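Galactokinase (Bifidobacterium longum subsp. infantis ATCC 15697 = JCM 1222 = DSM 20088, PDB 6TEQ) probably phosphorylates galactose at the expense of ATP, as a sugar kinase of the GHMP family, and binds 2-deoxy-2-fluoro-galactose. Local coordinates at residues A[105-116]-A[174-185]. Numbering follows the deposited sequence.
Sequences AYPTGVAWALRQ and AAIKSENEMAGA
Two rings of helix 105-116 receive methyl groups from residues 174-185: CB of Ala-183 lies over the centre of the Tyr-106 ring, 3.7 Å from its centroid, and CE of Met-182 covers one face of Trp-112, 3.3 Å from CD2. The opposite indole face carries CG of Gln-116, while OE1 of Glu-181 meets the edge at CH2. These helices of the GHMP kinase N-terminal domain cross at 115°, and Ser-178 is a knob in the hole formed by Ala-105, Tyr-106, Gly-109 and Val-110. The approach is close because Gly-109 has no side chain; a CB there would collide with Ser-178 OG. Met-182, bent at chi2 (50°) and chi3 (68°), doubles back to bring its methyl over the five-membered ring in a CH-pi contact, with SD farther above the same face as a Met-aromatic contact. Without the indole, as with an alanine here, this methyl would probably lose its aromatic face and the aliphatic part of Lys-177 the ring it crosses. At the other end, Glu-179, which binds magnesium in this protein though no metal is bound here, in one of two conformers brings its carboxylate to the Tyr-106 ring edge. Between the rings, Ser-178 OG donates a 2.7 Å hydrogen bond to a lone pair of Tyr-106 O, in the carbonyl plane.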
# COMPACT_ATOMS: atom_id res chain seq x y z
N ALA A 105 -5.83 -13.43 11.16
CA ALA A 105 -5.59 -12.32 12.11
C ALA A 105 -5.98 -11.00 11.43
O ALA A 105 -6.37 -10.08 12.13
CB ALA A 105 -4.13 -12.29 12.51
N TYR A 106 -5.76 -10.86 10.12
CA TYR A 106 -6.01 -9.57 9.43
C TYR A 106 -7.50 -9.22 9.44
O TYR A 106 -7.89 -8.18 10.02
CB TYR A 106 -5.43 -9.63 8.02
CG TYR A 106 -3.91 -9.58 7.98
CD1 TYR A 106 -3.24 -8.38 7.82
CD2 TYR A 106 -3.15 -10.72 8.06
CE1 TYR A 106 -1.87 -8.32 7.78
CE2 TYR A 106 -1.76 -10.68 7.97
CZ TYR A 106 -1.12 -9.47 7.82
OH TYR A 106 0.24 -9.34 7.75
N PRO A 107 -8.43 -10.06 8.90
CA PRO A 107 -9.84 -9.70 9.01
C PRO A 107 -10.37 -9.75 10.46
O PRO A 107 -11.13 -8.88 10.87
CB PRO A 107 -10.55 -10.69 8.05
CG PRO A 107 -9.62 -11.92 8.01
CD PRO A 107 -8.24 -11.28 8.10
N THR A 108 -9.98 -10.78 11.25
CA THR A 108 -10.53 -10.91 12.60
C THR A 108 -10.13 -9.66 13.37
O THR A 108 -10.90 -9.14 14.19
CB THR A 108 -9.99 -12.16 13.28
OG1 THR A 108 -10.26 -13.25 12.41
CG2 THR A 108 -10.62 -12.38 14.62
N GLY A 109 -8.88 -9.24 13.16
CA GLY A 109 -8.30 -8.14 13.96
C GLY A 109 -9.01 -6.82 13.67
O GLY A 109 -9.03 -5.95 14.53
N VAL A 110 -9.66 -6.70 12.54
CA VAL A 110 -10.46 -5.49 12.21
C VAL A 110 -11.70 -5.41 13.10
O VAL A 110 -11.90 -4.35 13.75
CB VAL A 110 -10.85 -5.43 10.73
CG1 VAL A 110 -11.77 -4.24 10.53
CG2 VAL A 110 -9.58 -5.38 9.85
N ALA A 111 -12.43 -6.50 13.25
CA ALA A 111 -13.58 -6.55 14.17
C ALA A 111 -13.10 -6.26 15.61
O ALA A 111 -13.73 -5.45 16.32
CB ALA A 111 -14.33 -7.82 13.99
N TRP A 112 -12.01 -6.90 16.02
CA TRP A 112 -11.38 -6.67 17.34
C TRP A 112 -11.08 -5.18 17.52
O TRP A 112 -11.34 -4.58 18.67
CB TRP A 112 -10.16 -7.54 17.44
CG TRP A 112 -9.28 -7.26 18.61
CD1 TRP A 112 -9.45 -7.79 19.85
CD2 TRP A 112 -8.08 -6.48 18.64
NE1 TRP A 112 -8.46 -7.34 20.68
CE2 TRP A 112 -7.60 -6.57 19.96
CE3 TRP A 112 -7.35 -5.72 17.71
CZ2 TRP A 112 -6.43 -5.93 20.38
CZ3 TRP A 112 -6.17 -5.14 18.10
CH2 TRP A 112 -5.75 -5.19 19.43
N ALA A 113 -10.44 -4.58 16.52
CA ALA A 113 -10.05 -3.15 16.63
C ALA A 113 -11.29 -2.28 16.74
O ALA A 113 -11.32 -1.35 17.55
CB ALA A 113 -9.19 -2.72 15.46
N LEU A 114 -12.34 -2.54 15.98
CA LEU A 114 -13.59 -1.76 16.11
C LEU A 114 -14.18 -1.93 17.52
O LEU A 114 -14.59 -0.95 18.11
CB LEU A 114 -14.57 -2.19 15.03
CG LEU A 114 -14.13 -1.83 13.58
CD1 LEU A 114 -15.01 -2.50 12.52
CD2 LEU A 114 -14.18 -0.31 13.38
N ARG A 115 -14.19 -3.15 18.05
CA ARG A 115 -14.75 -3.38 19.38
C ARG A 115 -13.88 -2.61 20.37
O ARG A 115 -14.48 -2.00 21.29
CB ARG A 115 -14.81 -4.88 19.65
CG ARG A 115 -15.94 -5.54 18.87
CD ARG A 115 -15.69 -7.03 18.67
NE ARG A 115 -15.59 -7.78 19.90
CZ ARG A 115 -16.64 -8.22 20.58
NH1 ARG A 115 -16.44 -8.91 21.68
NH2 ARG A 115 -17.88 -8.01 20.16
N GLN A 116 -12.54 -2.69 20.22
CA GLN A 116 -11.59 -2.00 21.13
C GLN A 116 -11.85 -0.49 21.09
O GLN A 116 -11.67 0.17 22.14
CB GLN A 116 -10.11 -2.30 20.83
CG GLN A 116 -9.66 -3.74 21.09
CD GLN A 116 -9.54 -4.07 22.56
OE1 GLN A 116 -10.50 -4.50 23.19
NE2 GLN A 116 -8.35 -3.89 23.09
N ALA A 174 -8.83 1.28 12.21
CA ALA A 174 -9.11 -0.09 12.66
C ALA A 174 -8.27 -1.07 11.84
O ALA A 174 -7.78 -2.07 12.36
CB ALA A 174 -10.58 -0.39 12.55
N ALA A 175 -8.19 -0.85 10.53
CA ALA A 175 -7.42 -1.73 9.61
C ALA A 175 -5.93 -1.71 9.99
O ALA A 175 -5.26 -2.77 10.03
CB ALA A 175 -7.65 -1.30 8.21
N ILE A 176 -5.37 -0.51 10.15
CA ILE A 176 -3.98 -0.34 10.61
C ILE A 176 -3.79 -1.05 11.95
O ILE A 176 -2.79 -1.78 12.08
CB ILE A 176 -3.64 1.16 10.70
CG1 ILE A 176 -3.71 1.83 9.31
CG2 ILE A 176 -2.27 1.34 11.33
CD1 ILE A 176 -3.62 3.34 9.41
N LYS A 177 -4.70 -0.86 12.90
CA LYS A 177 -4.52 -1.50 14.23
C LYS A 177 -4.57 -3.03 14.11
O LYS A 177 -3.78 -3.70 14.79
CB LYS A 177 -5.55 -0.96 15.19
CG LYS A 177 -5.48 -1.61 16.55
CD LYS A 177 -6.34 -0.86 17.54
CE LYS A 177 -6.47 -1.58 18.87
NZ LYS A 177 -7.08 -0.67 19.88
N SER A 178 -5.45 -3.56 13.27
CA SER A 178 -5.49 -5.00 13.05
C SER A 178 -4.11 -5.51 12.63
O SER A 178 -3.57 -6.48 13.19
CB SER A 178 -6.52 -5.39 12.02
OG SER A 178 -6.42 -6.76 11.85
N GLU A 179 -3.57 -4.90 11.61
CA GLU A 179 -2.31 -5.38 11.03
C GLU A 179 -1.23 -5.25 12.11
O GLU A 179 -0.62 -6.27 12.43
CB GLU A 179 -1.97 -4.59 9.77
CG GLU A 179 -0.73 -5.11 9.09
CD GLU A 179 -0.58 -4.70 7.64
OE1 GLU A 179 -1.51 -4.07 7.14
OE2 GLU A 179 0.49 -4.98 7.08
N ASN A 180 -1.06 -4.06 12.68
CA ASN A 180 0.03 -3.80 13.64
C ASN A 180 -0.09 -4.68 14.90
O ASN A 180 0.93 -5.30 15.31
CB ASN A 180 0.08 -2.36 14.08
CG ASN A 180 0.81 -1.49 13.09
OD1 ASN A 180 1.98 -1.68 12.79
ND2 ASN A 180 0.18 -0.42 12.72
N GLU A 181 -1.28 -4.75 15.48
CA GLU A 181 -1.46 -5.26 16.85
C GLU A 181 -2.00 -6.68 16.81
O GLU A 181 -1.62 -7.41 17.72
CB GLU A 181 -2.36 -4.36 17.69
CG GLU A 181 -1.84 -2.95 17.86
CD GLU A 181 -2.55 -2.13 18.92
OE1 GLU A 181 -3.11 -2.70 19.86
OE2 GLU A 181 -2.47 -0.90 18.85
N MET A 182 -2.90 -7.02 15.88
CA MET A 182 -3.43 -8.41 15.81
C MET A 182 -2.47 -9.30 15.00
O MET A 182 -2.04 -10.39 15.53
CB MET A 182 -4.85 -8.53 15.22
CG MET A 182 -5.48 -9.88 15.47
SD MET A 182 -5.45 -10.49 17.22
CE MET A 182 -6.58 -9.30 17.96
N ALA A 183 -2.11 -8.90 13.79
CA ALA A 183 -1.27 -9.72 12.89
C ALA A 183 0.22 -9.55 13.26
O ALA A 183 1.03 -10.42 12.85
CB ALA A 183 -1.57 -9.39 11.47
N GLY A 184 0.58 -8.48 13.98
CA GLY A 184 1.97 -8.28 14.40
C GLY A 184 2.84 -7.83 13.25
O GLY A 184 4.06 -8.05 13.30
N ALA A 185 2.23 -7.23 12.23
CA ALA A 185 2.90 -6.79 11.00
C ALA A 185 2.98 -5.27 11.06
O ALA A 185 1.97 -4.60 10.94
CB ALA A 185 2.16 -7.22 9.79
O HOH W 1 1.38 -7.41 6.34
O HOH W 2 -9.33 0.35 18.26